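Local coordinates for Lysine/ornithine decarboxylase (Selenomonas ruminantium, PDB 5GJO), which decarboxylates L-lysine and L-ornithine with similar efficiency, using pyridoxal 5'-phosphate, to give cadaverine and putrescine, at residues V134-A139 against E158-L163; I177-G182 against E192-V197. The protein carries 2 engineered substitutions. All blocks are in the same frame, centred on the assembly; numbering follows the deposited sequence.

Contact 1: V134-A139 against E158-L163; sequences VLVRIA and EEALDL
In the beta-alpha-beta unit made by strand 133-137, helix 160-169 and strand 173-178 of the pyridoxal-binding barrel, V136 and I138 meet A160 and L163, joining the strand to the first turn of the helix that follows it. The side-chain contacts are apolar and buried, and V136 is their centre. The two methyls of this valine divide the helix between them. V136 CG1, held between the backbone N and the carbonyl carbon (chi1 61°), faces A160, 4.1 Å from its CB and 4.0 Å from its backbone O. V136 CG2 takes the branch anti to the backbone N and reaches L163, lying 4.0 Å from CD1. The V136 and L163 side chains cross there at about a right angle, and CG2 alone touches both CB and CD1 of the leucine. Further along the chain, I138 reaches the same alanine through its branch methyl, with I138 CG2 3.7 Å from A160 CB, the closest approach between the segments. A160 CB thus meets both V136 and I138, and the backbones come together here, with V136 CA and A160 CA 6.4 Å apart. F116 of the adjacent strand touches both V136 and L163, while I177 on the other neighbouring strand packs against V136 and I138. R137 points the other way; its NH2 is hydrogen-bonded to the backbone O of L149, a residue of the cofactor pocket. Next to A160, E159 forms a salt bridge with R278 of the second subunit. V136 facing the helix and R137 the opposite way is typical of a parallel strand in a TIM-type beta/alpha barrel, where one face of the strand packs on the surrounding helices and the cofactor binds at the C-terminal ends of the strands.

Contact 2: I177-G182 against E192-V197; sequences ICFHVG and EEALLV. With PLP (pyridoxal-5'-phosphate), chain H.
F179 lies flat against A194, whose CB sits over the centre of the ring, 3.4 Å from the centroid and 12° off the ring normal, in a CH-pi contact. L195 comes from another direction: its CB leaves the helix away from the 177-182 segment, but its CD2 swings back to the ring edge, 4.0 Å from F179 CZ, and the two side chains cross at about a right angle. V140 and I217 also touch the phenyl group, gripped at face and rim. The next residue, H180, points away from the helix to the cofactor. Its CG is anti to the backbone N (chi1 -162°), which carries the imidazole to PLP, where H180 NE2 donates to the bridging ester oxygen O4P (3.1 Å, 162°). H180 CD2 comes over the pyridine ring, 3.6 Å from PLP C3, with the imidazole steeply inclined to it. In the second shell, the backbone N of G182 donates to H180 ND1 at 3.0 Å, close to the ring plane, and fixes the ring's rotation. R137 and L149 pack against the imidazole. ND1 accepting and NE2 donating is consistent with the G182 bond orienting the N-H toward O4P, one of several hydrogen bonds to PLP.

Overall arrangement
From the N terminus, strand 133-137 runs into a long loop, and contact 1 closes it where helix 160-169 folds back on that strand. The chain then enters strand 173-178, and contact 2 closes a shorter loop against helix 189-207. The two closures are in series, neither enclosing nor crossing the other, and their centres are about 12 Å apart. Their strands are neighbours in the parallel barrel sheet: C178 N lies 2.9 Å from V136 O and C178 O lies 3.0 Å from I138 N, both probable hydrogen bonds. Together they tie two successive strand-helix steps into one wall of the barrel, with PLP bound beside contact 2.

Contact 1: V134-A139 against E158-L163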
ATOM      1  N   VAL A 134       8.804 -30.623  -7.104  1.00 18.80           N
ATOM      2  CA  VAL A 134       8.573 -29.412  -7.917  1.00 17.24           C
ATOM      3  C   VAL A 134       7.498 -29.605  -8.951  1.00 16.83           C
ATOM      4  O   VAL A 134       7.324 -30.675  -9.563  1.00 16.32           O
ATOM      5  CB  VAL A 134       9.856 -28.854  -8.588  1.00 17.16           C
ATOM      6  CG1 VAL A 134      10.873 -28.508  -7.579  1.00 18.00           C
ATOM      7  CG2 VAL A 134      10.415 -29.868  -9.640  1.00 18.84           C
ATOM      8  N   LEU A 135       6.633 -28.571  -9.095  1.00 15.16           N
ATOM      9  CA  LEU A 135       5.669 -28.495 -10.155  1.00 16.44           C
ATOM     10  C   LEU A 135       6.091 -27.325 -11.044  1.00 15.60           C
ATOM     11  O   LEU A 135       6.319 -26.201 -10.593  1.00 15.12           O
ATOM     12  CB  LEU A 135       4.244 -28.237  -9.659  1.00 17.14           C
ATOM     13  CG  LEU A 135       3.664 -29.257  -8.668  1.00 21.20           C
ATOM     14  CD1 LEU A 135       4.383 -29.136  -7.368  1.00 28.43           C
ATOM     15  CD2 LEU A 135       2.228 -28.845  -8.373  1.00 24.07           C
ATOM     16  N   VAL A 136       6.124 -27.570 -12.348  1.00 16.74           N
ATOM     17  CA  VAL A 136       6.501 -26.544 -13.259  1.00 14.59           C
ATOM     18  C   VAL A 136       5.204 -25.792 -13.616  1.00 14.50           C
ATOM     19  O   VAL A 136       4.206 -26.411 -13.871  1.00 14.11           O
ATOM     20  CB  VAL A 136       7.185 -27.055 -14.549  1.00 14.98           C
ATOM     21  CG1 VAL A 136       6.330 -27.945 -15.369  1.00 15.09           C
ATOM     22  CG2 VAL A 136       7.679 -25.867 -15.392  1.00 15.37           C
ATOM     23  N   ARG A 137       5.305 -24.461 -13.617  1.00 14.37           N
ATOM     24  CA  ARG A 137       4.116 -23.622 -13.887  1.00 13.99           C
ATOM     25  C   ARG A 137       4.174 -23.237 -15.355  1.00 11.64           C
ATOM     26  O   ARG A 137       5.186 -22.596 -15.784  1.00 12.39           O
ATOM     27  CB  ARG A 137       4.213 -22.347 -13.097  1.00 14.88           C
ATOM     28  CG  ARG A 137       2.950 -21.487 -13.254  1.00 15.03           C
ATOM     29  CD  ARG A 137       3.013 -20.357 -12.264  1.00 15.04           C
ATOM     30  NE  ARG A 137       2.012 -19.338 -12.511  1.00 14.31           N
ATOM     31  CZ  ARG A 137       1.800 -18.329 -11.656  1.00 16.12           C
ATOM     32  NH1 ARG A 137       2.347 -18.320 -10.439  1.00 14.48           N
ATOM     33  NH2 ARG A 137       0.926 -17.353 -11.993  1.00 15.54           N
ATOM     34  N   ILE A 138       3.127 -23.556 -16.054  1.00 13.44           N
ATOM     35  CA  ILE A 138       2.957 -23.194 -17.466  1.00 16.41           C
ATOM     36  C   ILE A 138       2.103 -21.925 -17.622  1.00 17.35           C
ATOM     37  O   ILE A 138       1.143 -21.707 -16.876  1.00 14.61           O
ATOM     38  CB  ILE A 138       2.315 -24.324 -18.305  1.00 17.34           C
ATOM     39  CG1 ILE A 138       0.960 -24.823 -17.769  1.00 18.12           C
ATOM     40  CG2 ILE A 138       3.309 -25.482 -18.427  1.00 18.84           C
ATOM     41  CD1 ILE A 138       0.197 -25.773 -18.654  1.00 20.16           C
ATOM     42  N   ALA A 139       2.457 -21.160 -18.632  1.00 16.98           N
ATOM     43  CA  ALA A 139       1.715 -20.002 -19.051  1.00 18.00           C
ATOM     44  C   ALA A 139       0.487 -20.455 -19.839  1.00 18.45           C
ATOM     45  O   ALA A 139       0.594 -21.213 -20.787  1.00 17.90           O
ATOM     46  CB  ALA A 139       2.637 -19.061 -19.852  1.00 18.39           C
ATOM     47  N   GLU A 158       6.008 -25.402 -24.328  1.00 20.90           N
ATOM     48  CA  GLU A 158       6.992 -26.214 -25.002  1.00 25.00           C
ATOM     49  C   GLU A 158       8.339 -26.306 -24.243  1.00 22.31           C
ATOM     50  O   GLU A 158       9.210 -27.022 -24.674  1.00 22.02           O
ATOM     51  CB  GLU A 158       7.123 -25.806 -26.469  1.00 32.28           C
ATOM     52  CG  GLU A 158       7.761 -24.454 -26.691  1.00 47.92           C
ATOM     53  CD  GLU A 158       6.814 -23.260 -26.639  1.00 70.78           C
ATOM     54  OE1 GLU A 158       7.280 -22.188 -27.076  1.00 87.32           O
ATOM     55  OE2 GLU A 158       5.656 -23.354 -26.179  1.00 66.54           O
ATOM     56  N   GLU A 159       8.506 -25.544 -23.160  1.00 19.26           N
ATOM     57  CA  GLU A 159       9.682 -25.667 -22.319  1.00 19.96           C
ATOM     58  C   GLU A 159       9.400 -26.461 -21.055  1.00 19.92           C
ATOM     59  O   GLU A 159      10.311 -26.699 -20.328  1.00 19.49           O
ATOM     60  CB  GLU A 159      10.141 -24.250 -21.986  1.00 20.63           C
ATOM     61  CG  GLU A 159      11.452 -24.017 -21.330  1.00 30.22           C
ATOM     62  CD  GLU A 159      11.776 -22.518 -21.097  1.00 29.25           C
ATOM     63  OE1 GLU A 159      12.610 -22.284 -20.168  1.00 25.83           O
ATOM     64  OE2 GLU A 159      11.253 -21.636 -21.878  1.00 28.16           O
ATOM     65  N   ALA A 160       8.135 -26.751 -20.766  1.00 17.03           N
ATOM     66  CA  ALA A 160       7.728 -27.355 -19.483  1.00 19.07           C
ATOM     67  C   ALA A 160       8.462 -28.644 -19.186  1.00 17.81           C
ATOM     68  O   ALA A 160       9.041 -28.779 -18.125  1.00 18.06           O
ATOM     69  CB  ALA A 160       6.267 -27.545 -19.446  1.00 18.18           C
ATOM     70  N   LEU A 161       8.488 -29.576 -20.137  1.00 18.80           N
ATOM     71  CA  LEU A 161       9.075 -30.880 -19.843  1.00 21.59           C
ATOM     72  C   LEU A 161      10.584 -30.771 -19.794  1.00 20.60           C
ATOM     73  O   LEU A 161      11.229 -31.396 -18.951  1.00 22.64           O
ATOM     74  CB  LEU A 161       8.592 -31.917 -20.826  1.00 21.51           C
ATOM     75  CG  LEU A 161       7.077 -32.096 -20.797  1.00 23.04           C
ATOM     76  CD1 LEU A 161       6.701 -33.103 -21.842  1.00 29.61           C
ATOM     77  CD2 LEU A 161       6.629 -32.505 -19.391  1.00 24.99           C
ATOM     78  N   ASP A 162      11.169 -29.942 -20.627  1.00 20.91           N
ATOM     79  CA  ASP A 162      12.589 -29.617 -20.466  1.00 19.65           C
ATOM     80  C   ASP A 162      12.977 -29.046 -19.114  1.00 20.36           C
ATOM     81  O   ASP A 162      14.052 -29.352 -18.557  1.00 16.89           O
ATOM     82  CB  ASP A 162      13.089 -28.656 -21.548  1.00 25.36           C
ATOM     83  CG  ASP A 162      13.061 -29.264 -22.972  1.00 27.54           C
ATOM     84  OD1 ASP A 162      13.169 -30.491 -23.122  1.00 27.76           O
ATOM     85  OD2 ASP A 162      12.868 -28.480 -23.939  1.00 29.86           O
ATOM     86  N   LEU A 163      12.135 -28.160 -18.545  1.00 16.99           N
ATOM     87  CA  LEU A 163      12.379 -27.695 -17.218  1.00 17.51           C
ATOM     88  C   LEU A 163      12.270 -28.796 -16.125  1.00 17.12           C
ATOM     89  O   LEU A 163      13.107 -28.807 -15.202  1.00 18.98           O
ATOM     90  CB  LEU A 163      11.430 -26.493 -16.877  1.00 17.48           C
ATOM     91  CG  LEU A 163      11.850 -25.202 -17.526  1.00 18.09           C
ATOM     92  CD1 LEU A 163      10.631 -24.240 -17.505  1.00 18.18           C
ATOM     93  CD2 LEU A 163      13.031 -24.545 -16.817  1.00 20.46           C
TER

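Contact 2: I177-G182 against E192-V197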
ATOM      1  N   ILE A 177       2.702 -30.530 -12.814  1.00 16.84           N
ATOM      2  CA  ILE A 177       2.428 -29.295 -13.540  1.00 16.45           C
ATOM      3  C   ILE A 177       1.401 -28.466 -12.732  1.00 16.74           C
ATOM      4  O   ILE A 177       0.475 -29.015 -12.132  1.00 16.80           O
ATOM      5  CB  ILE A 177       1.934 -29.590 -14.912  1.00 17.69           C
ATOM      6  CG1 ILE A 177       3.048 -30.373 -15.683  1.00 19.98           C
ATOM      7  CG2 ILE A 177       1.646 -28.314 -15.700  1.00 19.96           C
ATOM      8  CD1 ILE A 177       2.651 -30.810 -17.061  1.00 20.38           C
ATOM      9  N   CYS A 178       1.622 -27.162 -12.788  1.00 15.57           N
ATOM     10  CA  CYS A 178       0.669 -26.181 -12.260  1.00 15.66           C
ATOM     11  C   CYS A 178       0.431 -25.036 -13.228  1.00 15.36           C
ATOM     12  O   CYS A 178       1.171 -24.783 -14.168  1.00 13.20           O
ATOM     13  CB  CYS A 178       1.160 -25.605 -10.897  1.00 15.04           C
ATOM     14  SG  CYS A 178       2.594 -24.584 -10.887  1.00 15.86           S
ATOM     15  N   PHE A 179      -0.643 -24.322 -12.948  1.00 14.46           N
ATOM     16  CA  PHE A 179      -1.011 -23.170 -13.720  1.00 13.19           C
ATOM     17  C   PHE A 179      -1.929 -22.268 -12.849  1.00 13.58           C
ATOM     18  O   PHE A 179      -2.496 -22.726 -11.815  1.00 12.26           O
ATOM     19  CB  PHE A 179      -1.670 -23.476 -15.060  1.00 12.49           C
ATOM     20  CG  PHE A 179      -2.916 -24.296 -14.971  1.00 12.05           C
ATOM     21  CD1 PHE A 179      -4.130 -23.722 -14.686  1.00 12.51           C
ATOM     22  CD2 PHE A 179      -2.889 -25.622 -15.161  1.00 13.02           C
ATOM     23  CE1 PHE A 179      -5.289 -24.444 -14.614  1.00 14.02           C
ATOM     24  CE2 PHE A 179      -4.032 -26.386 -15.082  1.00 13.20           C
ATOM     25  CZ  PHE A 179      -5.260 -25.800 -14.831  1.00 14.70           C
ATOM     26  N   HIS A 180      -1.960 -20.988 -13.244  1.00 12.15           N
ATOM     27  CA  HIS A 180      -2.956 -20.059 -12.617  1.00 13.46           C
ATOM     28  C   HIS A 180      -3.534 -19.295 -13.809  1.00 12.79           C
ATOM     29  O   HIS A 180      -2.783 -18.679 -14.585  1.00 14.76           O
ATOM     30  CB  HIS A 180      -2.331 -19.168 -11.607  1.00 15.39           C
ATOM     31  CG  HIS A 180      -3.312 -18.538 -10.678  1.00 16.57           C
ATOM     32  ND1 HIS A 180      -4.426 -17.894 -11.148  1.00 17.52           N
ATOM     33  CD2 HIS A 180      -3.357 -18.441  -9.330  1.00 19.32           C
ATOM     34  CE1 HIS A 180      -5.105 -17.363 -10.135  1.00 20.78           C
ATOM     35  NE2 HIS A 180      -4.487 -17.685  -9.017  1.00 18.45           N
ATOM     36  N   VAL A 181      -4.832 -19.357 -13.922  1.00 11.38           N
ATOM     37  CA  VAL A 181      -5.508 -18.736 -15.073  1.00 12.60           C
ATOM     38  C   VAL A 181      -5.562 -17.188 -14.997  1.00 12.58           C
ATOM     39  O   VAL A 181      -5.844 -16.493 -16.004  1.00 12.57           O
ATOM     40  CB  VAL A 181      -6.912 -19.291 -15.327  1.00 12.00           C
ATOM     41  CG1 VAL A 181      -6.925 -20.769 -15.620  1.00 15.17           C
ATOM     42  CG2 VAL A 181      -7.900 -18.918 -14.252  1.00 13.35           C
ATOM     43  N   GLY A 182      -5.295 -16.688 -13.801  1.00 11.19           N
ATOM     44  CA  GLY A 182      -5.386 -15.277 -13.481  1.00 11.90           C
ATOM     45  C   GLY A 182      -6.431 -15.013 -12.403  1.00 13.59           C
ATOM     46  O   GLY A 182      -7.260 -15.838 -12.160  1.00 13.58           O
ATOM     47  N   GLU A 192     -10.683 -25.206 -18.358  1.00 14.13           N
ATOM     48  CA  GLU A 192     -10.863 -26.396 -19.178  1.00 15.33           C
ATOM     49  C   GLU A 192      -9.753 -26.566 -20.205  1.00 14.39           C
ATOM     50  O   GLU A 192      -9.272 -27.649 -20.419  1.00 16.81           O
ATOM     51  CB  GLU A 192     -12.222 -26.359 -19.864  1.00 18.99           C
ATOM     52  CG  GLU A 192     -13.369 -26.491 -18.893  1.00 21.00           C
ATOM     53  CD  GLU A 192     -14.735 -26.282 -19.514  1.00 24.28           C
ATOM     54  OE1 GLU A 192     -15.660 -26.966 -19.105  1.00 26.11           O
ATOM     55  OE2 GLU A 192     -14.885 -25.427 -20.386  1.00 25.74           O
ATOM     56  N   GLU A 193      -9.376 -25.472 -20.829  1.00 14.65           N
ATOM     57  CA  GLU A 193      -8.273 -25.432 -21.786  1.00 14.70           C
ATOM     58  C   GLU A 193      -6.900 -25.782 -21.168  1.00 16.09           C
ATOM     59  O   GLU A 193      -6.161 -26.556 -21.713  1.00 15.00           O
ATOM     60  CB  GLU A 193      -8.211 -24.065 -22.480  1.00 17.85           C
ATOM     61  CG  GLU A 193      -6.924 -23.804 -23.249  1.00 21.53           C
ATOM     62  CD  GLU A 193      -6.902 -22.499 -24.044  1.00 22.80           C
ATOM     63  OE1 GLU A 193      -7.952 -22.096 -24.546  1.00 25.51           O
ATOM     64  OE2 GLU A 193      -5.828 -21.913 -24.187  1.00 22.14           O
ATOM     65  N   ALA A 194      -6.602 -25.220 -20.009  1.00 14.22           N
ATOM     66  CA  ALA A 194      -5.373 -25.511 -19.288  1.00 15.68           C
ATOM     67  C   ALA A 194      -5.251 -26.963 -18.917  1.00 14.78           C
ATOM     68  O   ALA A 194      -4.126 -27.563 -19.022  1.00 17.26           O
ATOM     69  CB  ALA A 194      -5.277 -24.601 -18.091  1.00 14.04           C
ATOM     70  N   LEU A 195      -6.367 -27.523 -18.519  1.00 15.48           N
ATOM     71  CA  LEU A 195      -6.463 -28.945 -18.247  1.00 15.04           C
ATOM     72  C   LEU A 195      -6.113 -29.847 -19.445  1.00 18.12           C
ATOM     73  O   LEU A 195      -5.363 -30.851 -19.291  1.00 17.67           O
ATOM     74  CB  LEU A 195      -7.818 -29.290 -17.664  1.00 13.92           C
ATOM     75  CG  LEU A 195      -7.882 -28.782 -16.196  1.00 14.39           C
ATOM     76  CD1 LEU A 195      -9.337 -28.886 -15.774  1.00 15.39           C
ATOM     77  CD2 LEU A 195      -6.975 -29.451 -15.166  1.00 15.70           C
ATOM     78  N   LEU A 196      -6.555 -29.458 -20.620  1.00 15.11           N
ATOM     79  CA  LEU A 196      -6.281 -30.279 -21.859  1.00 16.81           C
ATOM     80  C   LEU A 196      -4.816 -30.167 -22.155  1.00 16.97           C
ATOM     81  O   LEU A 196      -4.178 -31.121 -22.544  1.00 15.28           O
ATOM     82  CB  LEU A 196      -7.058 -29.757 -23.055  1.00 15.67           C
ATOM     83  CG  LEU A 196      -8.547 -30.101 -22.929  1.00 17.68           C
ATOM     84  CD1 LEU A 196      -9.437 -29.179 -23.699  1.00 20.15           C
ATOM     85  CD2 LEU A 196      -8.899 -31.522 -23.349  1.00 19.26           C
ATOM     86  N   VAL A 197      -4.275 -28.966 -22.044  1.00 15.52           N
ATOM     87  CA  VAL A 197      -2.846 -28.777 -22.265  1.00 18.02           C
ATOM     88  C   VAL A 197      -1.992 -29.612 -21.323  1.00 20.18           C
ATOM     89  O   VAL A 197      -1.024 -30.316 -21.726  1.00 16.94           O
ATOM     90  CB  VAL A 197      -2.437 -27.275 -22.159  1.00 18.47           C
ATOM     91  CG1 VAL A 197      -0.936 -27.108 -22.244  1.00 18.96           C
ATOM     92  CG2 VAL A 197      -3.136 -26.460 -23.278  1.00 19.33           C
TER
HETATM   93  N1  PLP H 406      -1.913 -19.194  -5.833  1.00 35.98           N
HETATM   94  C2  PLP H 406      -0.973 -18.458  -6.472  1.00 46.50           C
HETATM   95  C2A PLP H 406       0.349 -19.080  -6.836  1.00 49.94           C
HETATM   96  C3  PLP H 406      -1.242 -17.038  -6.812  1.00 39.68           C
HETATM   97  O3  PLP H 406      -0.312 -16.277  -7.454  1.00 32.07           O
HETATM   98  C4  PLP H 406      -2.558 -16.481  -6.430  1.00 37.42           C
HETATM   99  C4A PLP H 406      -2.919 -15.077  -6.726  1.00 42.13           C
HETATM  100  O4A PLP H 406      -2.043 -14.243  -6.887  1.00 35.07           O
HETATM  101  C5  PLP H 406      -3.500 -17.392  -5.735  1.00 35.06           C
HETATM  102  C6  PLP H 406      -3.115 -18.706  -5.478  1.00 31.96           C
HETATM  103  C5A PLP H 406      -4.864 -16.899  -5.311  1.00 29.43           C
HETATM  104  O4P PLP H 406      -5.523 -16.306  -6.427  1.00 17.35           O
HETATM  105  P   PLP H 406      -7.078 -15.900  -6.337  1.00 12.30           P
HETATM  106  O1P PLP H 406      -7.785 -17.214  -6.111  1.00 11.87           O
HETATM  107  O2P PLP H 406      -7.366 -15.260  -7.674  1.00 15.03           O
HETATM  108  O3P PLP H 406      -7.139 -14.950  -5.164  1.00 13.73           O